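PDB 2QNU: uncharacterized protein PA0076 from Pseudomonas aeruginosa PAO1, which is of unknown function but, as a TagF-family protein, is probably associated with the bacterial type VI secretion system. Local coordinates for residues 49-54 against 210-215; 59-64 against 99-104; 158-163 against 169-174. All coordinates share one frame; numbering follows the deposited sequence.

All three contacts are largely buried, but at different depths. Interaction 2 lies nearest the middle of the chain, its centre about 9 Å from the chain's centre, and rests on van der Waals packing: one leucine against side chain and backbone of a central strand. Interaction 1 joins the ends of two helices on the opposite side of that centre, where water binds the carbonyls that the helix ends leave over. Interaction 3, farthest out at about 24 Å, sits at the interface with the second subunit: a small contact of serine and alanines, beside a salt bridge within 158-163. Interactions 2 and 3 touch through Gly-102 and Ala-173; interaction 1 touches neither, although helix 48-53 precedes strand 58-62.

Interaction 1: 49-54 against 210-215; sequences LDAYLT and FLTGEG
Ala-51 is the small residue that lets the two helix ends come close. Its CB lies 4.0 Å from Leu-211 CB and equally near Thr-212 CG2, so a single methyl meets the root of one side chain and the methyl branch of the next. The leucine then reaches on toward Tyr-52: Leu-211 CD2 comes to 4.3 Å from Tyr-52 CD2, at the ring's edge and near its plane, leaving the faces to other partners. With CG roughly anti to the carbonyl carbon (chi1 -36°), the branch comes up to Tyr-52, near its CA as well as its ring.

Polar backbone atoms meet beside this apolar patch. Ala-51 O and Leu-211 O approach to 3.7 Å, and one water joins them, donating to Ala-51 O at 2.6 Å and Leu-211 O at 2.7 Å. It is also within donating distance of Thr-54 OG1; having two protons, it probably shares them among the three. Two helix C-termini meet here through a shared water; last-turn carbonyls commonly find partners outside their helix.

Threonines suit both ends. Just past helix 48-53, Thr-54 OG1 donates back to Asp-50 O in the carbonyl plane (2.9 Å), which fixes the hydroxyl to accept from the water. Thr-212 OG1 accepts from Glu-214 N at 3.0 Å, an ST turn, and the same residue's methyl is thereby held against Ala-51. Between them Gly-213 takes a positive phi (61°), which glycine adopts readily, and ends the helix.

Farther out, helix 23-44 backs the joint: Met-37 packs on Tyr-52, Ser-40 on Leu-211 and Leu-44 on Thr-212. Tyr-52 stacks with Trp-48, and its hydroxyl bonds to Ser-79 O, which holds the ring whose edge meets the leucine.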
loop_
_atom_site.group_PDB
_atom_site.type_symbol
_atom_site.label_atom_id
_atom_site.label_comp_id
_atom_site.label_asym_id
_atom_site.label_seq_id
_atom_site.Cartn_x
_atom_site.Cartn_y
_atom_site.Cartn_z
ATOM N N LEU B 49 15.794 15.864 -26.965
ATOM C CA LEU B 49 15.207 15.069 -28.040
ATOM C C LEU B 49 15.713 13.626 -28.060
ATOM O O LEU B 49 14.939 12.681 -28.211
ATOM C CB LEU B 49 15.395 15.758 -29.369
ATOM C CG LEU B 49 14.876 15.002 -30.569
ATOM C CD1 LEU B 49 13.372 14.829 -30.547
ATOM C CD2 LEU B 49 15.340 15.730 -31.838
ATOM N N ASP B 50 16.989 13.480 -27.772
ATOM C CA ASP B 50 17.619 12.176 -27.612
ATOM C C ASP B 50 17.059 11.369 -26.475
ATOM O O ASP B 50 16.811 10.146 -26.604
ATOM C CB ASP B 50 19.116 12.384 -27.362
ATOM C CG ASP B 50 19.857 12.945 -28.618
ATOM O OD1 ASP B 50 19.229 13.111 -29.706
ATOM O OD2 ASP B 50 21.074 13.263 -28.502
ATOM N N ALA B 51 16.874 12.040 -25.345
ATOM C CA ALA B 51 16.227 11.396 -24.162
ATOM C C ALA B 51 14.799 10.927 -24.438
ATOM O O ALA B 51 14.433 9.768 -24.130
ATOM C CB ALA B 51 16.238 12.392 -22.981
ATOM N N TYR B 52 14.001 11.833 -24.983
ATOM C CA TYR B 52 12.600 11.620 -25.323
ATOM C C TYR B 52 12.404 10.420 -26.282
ATOM O O TYR B 52 11.578 9.518 -26.039
ATOM C CB TYR B 52 12.030 12.876 -25.964
ATOM C CG TYR B 52 10.559 12.791 -26.468
ATOM C CD1 TYR B 52 10.261 12.732 -27.847
ATOM C CD2 TYR B 52 9.473 12.801 -25.580
ATOM C CE1 TYR B 52 8.939 12.690 -28.331
ATOM C CE2 TYR B 52 8.151 12.752 -26.055
ATOM C CZ TYR B 52 7.891 12.707 -27.425
ATOM O OH TYR B 52 6.616 12.703 -27.883
ATOM N N LEU B 53 13.158 10.453 -27.368
ATOM C CA LEU B 53 13.059 9.435 -28.455
ATOM C C LEU B 53 13.385 8.051 -28.011
ATOM O O LEU B 53 12.810 7.094 -28.536
ATOM C CB LEU B 53 14.020 9.802 -29.534
ATOM C CG LEU B 53 13.513 10.612 -30.700
ATOM C CD1 LEU B 53 12.245 11.349 -30.558
ATOM C CD2 LEU B 53 14.650 11.514 -31.134
ATOM N N THR B 54 14.278 7.909 -27.039
ATOM C CA THR B 54 14.644 6.582 -26.599
ATOM C C THR B 54 14.118 6.201 -25.230
ATOM O O THR B 54 14.630 5.243 -24.633
ATOM C CB THR B 54 16.151 6.460 -26.526
ATOM O OG1 THR B 54 16.631 7.468 -25.622
ATOM C CG2 THR B 54 16.776 6.648 -27.925
ATOM N N PHE B 210 11.000 10.470 -16.309
ATOM C CA PHE B 210 10.447 9.449 -17.239
ATOM C C PHE B 210 11.309 9.287 -18.513
ATOM O O PHE B 210 11.116 8.311 -19.254
ATOM C CB PHE B 210 9.067 9.840 -17.745
ATOM C CG PHE B 210 7.989 9.774 -16.707
ATOM C CD1 PHE B 210 7.690 8.580 -16.067
ATOM C CD2 PHE B 210 7.251 10.920 -16.396
ATOM C CE1 PHE B 210 6.641 8.524 -15.112
ATOM C CE2 PHE B 210 6.216 10.884 -15.419
ATOM C CZ PHE B 210 5.947 9.694 -14.771
ATOM N N LEU B 211 12.149 10.286 -18.808
ATOM C CA LEU B 211 12.983 10.287 -20.049
ATOM C C LEU B 211 14.405 9.912 -19.728
ATOM O O LEU B 211 15.033 9.281 -20.534
ATOM C CB LEU B 211 12.920 11.590 -20.848
ATOM C CG LEU B 211 11.591 12.361 -20.927
ATOM C CD1 LEU B 211 11.752 13.748 -21.558
ATOM C CD2 LEU B 211 10.503 11.616 -21.620
ATOM N N THR B 212 14.909 10.242 -18.541
ATOM C CA THR B 212 16.281 10.006 -18.270
ATOM C C THR B 212 16.540 9.064 -17.136
ATOM O O THR B 212 17.662 8.571 -17.009
ATOM C CB THR B 212 17.002 11.328 -17.949
ATOM O OG1 THR B 212 16.604 11.785 -16.655
ATOM C CG2 THR B 212 16.656 12.355 -18.966
ATOM N N GLY B 213 15.539 8.807 -16.301
ATOM C CA GLY B 213 15.775 8.094 -15.043
ATOM C C GLY B 213 16.733 8.788 -14.068
ATOM O O GLY B 213 17.160 8.204 -13.081
ATOM N N GLU B 214 17.071 10.029 -14.317
ATOM C CA GLU B 214 18.066 10.678 -13.497
ATOM C C GLU B 214 17.448 11.278 -12.233
ATOM O O GLU B 214 16.300 11.625 -12.217
ATOM C CB GLU B 214 18.762 11.745 -14.311
ATOM C CG GLU B 214 19.536 11.177 -15.509
ATOM C CD GLU B 214 20.166 12.268 -16.358
ATOM O OE1 GLU B 214 19.881 13.490 -16.126
ATOM O OE2 GLU B 214 20.943 11.910 -17.295
ATOM N N GLY B 215 18.200 11.307 -11.159
ATOM C CA GLY B 215 17.699 11.867 -9.907
ATOM C C GLY B 215 18.705 11.766 -8.799
ATOM O O GLY B 215 19.755 11.092 -8.923
HETATM O O HOH W 1 15.950 8.150 -22.752
#

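Interaction 2: 59-64 against 99-104; sequences RFAIAP and ADLGGL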
loop_
_atom_site.group_PDB
_atom_site.type_symbol
_atom_site.label_atom_id
_atom_site.label_comp_id
_atom_site.label_asym_id
_atom_site.label_seq_id
_atom_site.Cartn_x
_atom_site.Cartn_y
_atom_site.Cartn_z
ATOM N N ARG B 59 3.611 2.141 -18.467
ATOM C CA ARG B 59 2.305 1.663 -18.036
ATOM C C ARG B 59 1.957 2.470 -16.758
ATOM O O ARG B 59 2.838 2.815 -16.019
ATOM C CB ARG B 59 2.434 0.215 -17.658
ATOM C CG ARG B 59 2.977 -0.650 -18.757
ATOM C CD ARG B 59 3.413 -1.998 -18.285
ATOM N NE ARG B 59 4.071 -2.744 -19.376
ATOM C CZ ARG B 59 4.511 -3.998 -19.271
ATOM N NH1 ARG B 59 4.291 -4.696 -18.170
ATOM N NH2 ARG B 59 5.103 -4.586 -20.289
ATOM N N PHE B 60 0.690 2.797 -16.568
ATOM C CA PHE B 60 0.290 3.541 -15.426
ATOM C C PHE B 60 -1.088 3.161 -14.877
ATOM O O PHE B 60 -1.955 2.680 -15.584
ATOM C CB PHE B 60 0.316 5.038 -15.747
ATOM C CG PHE B 60 -0.634 5.446 -16.846
ATOM C CD1 PHE B 60 -1.975 5.724 -16.577
ATOM C CD2 PHE B 60 -0.177 5.601 -18.147
ATOM C CE1 PHE B 60 -2.830 6.115 -17.591
ATOM C CE2 PHE B 60 -1.011 5.966 -19.164
ATOM C CZ PHE B 60 -2.325 6.225 -18.923
ATOM N N ALA B 61 -1.245 3.455 -13.588
ATOM C CA ALA B 61 -2.530 3.483 -12.923
ATOM C C ALA B 61 -2.618 4.711 -12.022
ATOM O O ALA B 61 -1.758 4.954 -11.155
ATOM C CB ALA B 61 -2.690 2.263 -12.139
ATOM N N ILE B 62 -3.630 5.502 -12.300
ATOM C CA ILE B 62 -3.870 6.791 -11.680
ATOM C C ILE B 62 -5.181 6.790 -10.885
ATOM O O ILE B 62 -6.236 6.442 -11.385
ATOM C CB ILE B 62 -3.887 7.839 -12.730
ATOM C CG1 ILE B 62 -2.457 7.830 -13.398
ATOM C CG2 ILE B 62 -4.297 9.209 -12.148
ATOM C CD1 ILE B 62 -2.359 8.675 -14.609
ATOM N N ALA B 63 -5.082 7.213 -9.634
ATOM C CA ALA B 63 -6.275 7.308 -8.737
ATOM C C ALA B 63 -7.364 8.245 -9.253
ATOM O O ALA B 63 -7.090 9.205 -10.005
ATOM C CB ALA B 63 -5.846 7.750 -7.336
ATOM N N PRO B 64 -8.612 7.999 -8.825
ATOM C CA PRO B 64 -9.708 8.910 -9.138
ATOM C C PRO B 64 -9.462 10.294 -8.602
ATOM O O PRO B 64 -8.876 10.441 -7.547
ATOM C CB PRO B 64 -10.921 8.301 -8.404
ATOM C CG PRO B 64 -10.571 6.841 -8.238
ATOM C CD PRO B 64 -9.057 6.866 -7.997
ATOM N N ALA B 99 -12.717 1.240 -8.600
ATOM C CA ALA B 99 -12.056 0.045 -9.132
ATOM C C ALA B 99 -10.788 -0.251 -8.348
ATOM O O ALA B 99 -10.236 0.655 -7.739
ATOM C CB ALA B 99 -11.745 0.220 -10.606
ATOM N N ASP B 100 -10.370 -1.522 -8.353
ATOM C CA ASP B 100 -9.199 -1.999 -7.612
ATOM C C ASP B 100 -7.895 -1.882 -8.438
ATOM O O ASP B 100 -7.450 -2.801 -9.129
ATOM C CB ASP B 100 -9.451 -3.429 -7.131
ATOM C CG ASP B 100 -8.183 -4.146 -6.614
ATOM O OD1 ASP B 100 -7.401 -3.586 -5.800
ATOM O OD2 ASP B 100 -8.009 -5.340 -7.019
ATOM N N LEU B 101 -7.273 -0.721 -8.303
ATOM C CA LEU B 101 -6.016 -0.439 -8.938
ATOM C C LEU B 101 -4.866 -1.303 -8.444
ATOM O O LEU B 101 -3.837 -1.467 -9.157
ATOM C CB LEU B 101 -5.711 1.017 -8.770
ATOM C CG LEU B 101 -6.676 1.962 -9.441
ATOM C CD1 LEU B 101 -6.149 3.378 -9.275
ATOM C CD2 LEU B 101 -6.865 1.608 -10.914
ATOM N N GLY B 102 -5.033 -1.837 -7.223
ATOM C CA GLY B 102 -4.006 -2.614 -6.562
ATOM C C GLY B 102 -3.762 -3.876 -7.377
ATOM O O GLY B 102 -2.636 -4.241 -7.636
ATOM N N GLY B 103 -4.838 -4.557 -7.720
ATOM C CA GLY B 103 -4.768 -5.852 -8.374
ATOM C C GLY B 103 -4.358 -5.704 -9.807
ATOM O O GLY B 103 -3.981 -6.657 -10.452
ATOM N N LEU B 104 -4.471 -4.496 -10.328
ATOM C CA LEU B 104 -4.082 -4.191 -11.686
ATOM C C LEU B 104 -2.571 -3.879 -11.789
ATOM O O LEU B 104 -1.832 -4.455 -12.626
ATOM C CB LEU B 104 -4.916 -2.985 -12.068
ATOM C CG LEU B 104 -4.997 -2.444 -13.467
ATOM C CD1 LEU B 104 -5.588 -3.473 -14.430
ATOM C CD2 LEU B 104 -5.902 -1.216 -13.396
#
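Ala-61, Ile-62 and Ala-63 meet Leu-101 in turn as strand 58-62 runs out into a loop. Ala-61 points its CB toward the helix, 4.4 Å from Leu-101 CD2; its single methyl leaves room for the larger leucine between strand and helix.

At Ile-62 the side chain turns to the other side of the strand, and the backbone makes the contact instead. Leu-101 CD1 lies against the peptide that follows, 3.7 Å from Ile-62 O and 3.9 Å from Ile-62 C. This is van der Waals packing, since a methyl offers the oxygen no proper donor. The same CD1 then touches Ala-63 CA at 4.0 Å, so one branch of the leucine spans the junction with the loop while the other faces Ala-61. CG anti to the carbonyl carbon (chi1 -64°) and CD1 extended beyond it carry that branch to the Ile-62 peptide, with CD2 left beside Ala-61.

The leucine stands at the start of its helix, where Asp-100 is the N-cap. Asp-100 OD1 accepts weakly from both Gly-102 N and Gly-103 N, each at 3.3 Å; these two glycines have no side chains to compete with the carboxylate for space.

Strand 58-62 lies between strands 71-77 and 180-185 in the antiparallel sheet. Helix 101-105 packs against the face that carries Ala-61, where Leu-104 reaches Thr-73 and Phe-112 of helix 110-121, whereas Ile-62 turns to the other face and packs against Val-72 and Trp-183.

Interaction 3: 158-163 against 169-174; sequences LRSEAV and LAALAQ
Ser-160 and Ala-162 face Ala-171 of the helix, while the two flat groups nearby, the guanidinium of Arg-159 and the carboxylate of Glu-161, meet each other on the side away from it. They join edge to edge and side-on: Arg-159 NE donates to Glu-161 OE2 at 2.7 Å, and Arg-159 NH2 to Glu-161 OE1 at 3.2 Å. Both oxygens are approached on the syn side; each donor lies somewhat out of the carboxylate plane (22° at OE2), the two groups being inclined to each other rather than coplanar. A sharp turn at the last torsion of Arg-159 (chi4 87°) swings the guanidinium across to the acid two residues on. Two bonds thus restrain the rotation of both groups, and Arg-159 NH2 has a further partner in Ala-193 O of the second subunit.

The contact with the helix is smaller. Ala-171 CB lies 4.0 Å from Ser-160 OG and 4.1 Å from Ser-160 CB, with Ala-162 CB at 4.4 Å. Short side chains suit a place where strand and helix backbones run close; the serine hydroxyl is hydrogen-bonded to Gln-150 NE2, and toward the alanine methyl it can only pack. An acetate ion, probably from the crystallisation liquor, lies about 3 Å from the serine side chain.

Between the two inward-facing residues the chain bends in an inverse gamma turn centred on Glu-161, closed by a weak bond from Ala-162 N to Ser-160 O (2.9 Å).

Helix 165-177 also packs on the second subunit, Leu-172 against its Cys-177 and Ala-173 against its Leu-169. Residues 158-160 pair antiparallel with a strand of that subunit, making this a dimer interface built by continuing a beta sheet from one chain into the other.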
loop_
_atom_site.group_PDB
_atom_site.type_symbol
_atom_site.label_atom_id
_atom_site.label_comp_id
_atom_site.label_asym_id
_atom_site.label_seq_id
_atom_site.Cartn_x
_atom_site.Cartn_y
_atom_site.Cartn_z
ATOM N N LEU B 158 -9.666 3.402 8.999
ATOM C CA LEU B 158 -10.140 2.764 7.783
ATOM C C LEU B 158 -10.430 1.306 8.139
ATOM O O LEU B 158 -9.498 0.565 8.427
ATOM C CB LEU B 158 -9.054 2.853 6.714
ATOM C CG LEU B 158 -9.365 2.461 5.270
ATOM C CD1 LEU B 158 -10.413 3.379 4.622
ATOM C CD2 LEU B 158 -8.079 2.464 4.481
ATOM N N ARG B 159 -11.705 0.902 8.159
ATOM C CA ARG B 159 -12.025 -0.515 8.307
ATOM C C ARG B 159 -12.187 -1.172 6.927
ATOM O O ARG B 159 -12.934 -0.694 6.134
ATOM C CB ARG B 159 -13.296 -0.733 9.133
ATOM C CG ARG B 159 -13.476 -2.220 9.526
ATOM C CD ARG B 159 -14.767 -2.528 10.332
ATOM N NE ARG B 159 -15.203 -3.887 10.000
ATOM C CZ ARG B 159 -14.782 -4.996 10.620
ATOM N NH1 ARG B 159 -13.959 -4.956 11.695
ATOM N NH2 ARG B 159 -15.207 -6.166 10.170
ATOM N N SER B 160 -11.480 -2.259 6.656
ATOM C CA SER B 160 -11.693 -3.046 5.446
ATOM C C SER B 160 -12.359 -4.348 5.810
ATOM O O SER B 160 -12.046 -4.976 6.821
ATOM C CB SER B 160 -10.375 -3.387 4.748
ATOM O OG SER B 160 -9.529 -2.244 4.634
ATOM N N GLU B 161 -13.231 -4.784 4.931
ATOM C CA GLU B 161 -13.956 -5.993 5.129
ATOM C C GLU B 161 -13.157 -7.172 4.617
ATOM O O GLU B 161 -13.526 -7.834 3.682
ATOM C CB GLU B 161 -15.299 -5.840 4.445
ATOM C CG GLU B 161 -16.215 -4.827 5.173
ATOM C CD GLU B 161 -16.297 -5.056 6.703
ATOM O OE1 GLU B 161 -16.450 -6.228 7.171
ATOM O OE2 GLU B 161 -16.199 -4.038 7.446
ATOM N N ALA B 162 -12.048 -7.438 5.273
ATOM C CA ALA B 162 -11.066 -8.392 4.777
ATOM C C ALA B 162 -10.842 -9.360 5.909
ATOM O O ALA B 162 -10.384 -8.969 6.998
ATOM C CB ALA B 162 -9.739 -7.656 4.377
ATOM N N VAL B 163 -11.225 -10.612 5.676
ATOM C CA VAL B 163 -11.172 -11.602 6.735
ATOM C C VAL B 163 -10.228 -12.744 6.419
ATOM O O VAL B 163 -10.182 -13.716 7.175
ATOM C CB VAL B 163 -12.610 -12.171 7.095
ATOM C CG1 VAL B 163 -13.614 -11.031 7.206
ATOM C CG2 VAL B 163 -13.101 -13.176 6.109
ATOM N N LEU B 169 -4.250 -8.704 1.978
ATOM C CA LEU B 169 -3.213 -8.301 1.033
ATOM C C LEU B 169 -3.794 -7.414 -0.050
ATOM O O LEU B 169 -3.220 -6.373 -0.385
ATOM C CB LEU B 169 -2.496 -9.540 0.427
ATOM C CG LEU B 169 -1.183 -9.222 -0.324
ATOM C CD1 LEU B 169 -0.004 -8.869 0.569
ATOM C CD2 LEU B 169 -0.839 -10.389 -1.172
ATOM N N ALA B 170 -4.914 -7.822 -0.630
ATOM C CA ALA B 170 -5.536 -6.983 -1.621
ATOM C C ALA B 170 -5.943 -5.639 -1.043
ATOM O O ALA B 170 -5.878 -4.655 -1.749
ATOM C CB ALA B 170 -6.756 -7.665 -2.273
ATOM N N ALA B 171 -6.420 -5.592 0.207
ATOM C CA ALA B 171 -6.804 -4.302 0.822
ATOM C C ALA B 171 -5.628 -3.349 0.943
ATOM O O ALA B 171 -5.709 -2.147 0.661
ATOM C CB ALA B 171 -7.446 -4.556 2.192
ATOM N N LEU B 172 -4.513 -3.888 1.396
ATOM C CA LEU B 172 -3.318 -3.075 1.589
ATOM C C LEU B 172 -2.830 -2.520 0.272
ATOM O O LEU B 172 -2.523 -1.338 0.161
ATOM C CB LEU B 172 -2.242 -3.873 2.301
ATOM C CG LEU B 172 -2.182 -3.690 3.811
ATOM C CD1 LEU B 172 -3.484 -4.207 4.410
ATOM C CD2 LEU B 172 -1.088 -4.476 4.332
ATOM N N ALA B 173 -2.732 -3.377 -0.749
ATOM C CA ALA B 173 -2.326 -2.913 -2.090
ATOM C C ALA B 173 -3.253 -1.817 -2.704
ATOM O O ALA B 173 -2.749 -0.853 -3.242
ATOM C CB ALA B 173 -2.215 -4.136 -3.042
ATOM N N GLN B 174 -4.578 -1.936 -2.588
ATOM C CA GLN B 174 -5.498 -0.859 -3.040
ATOM C C GLN B 174 -5.238 0.416 -2.334
ATOM O O GLN B 174 -5.270 1.456 -2.969
ATOM C CB GLN B 174 -7.006 -1.127 -2.815
ATOM C CG GLN B 174 -7.394 -2.535 -2.488
ATOM C CD GLN B 174 -8.924 -2.817 -2.296
ATOM O OE1 GLN B 174 -9.436 -3.704 -2.982
ATOM N NE2 GLN B 174 -9.625 -2.118 -1.337
#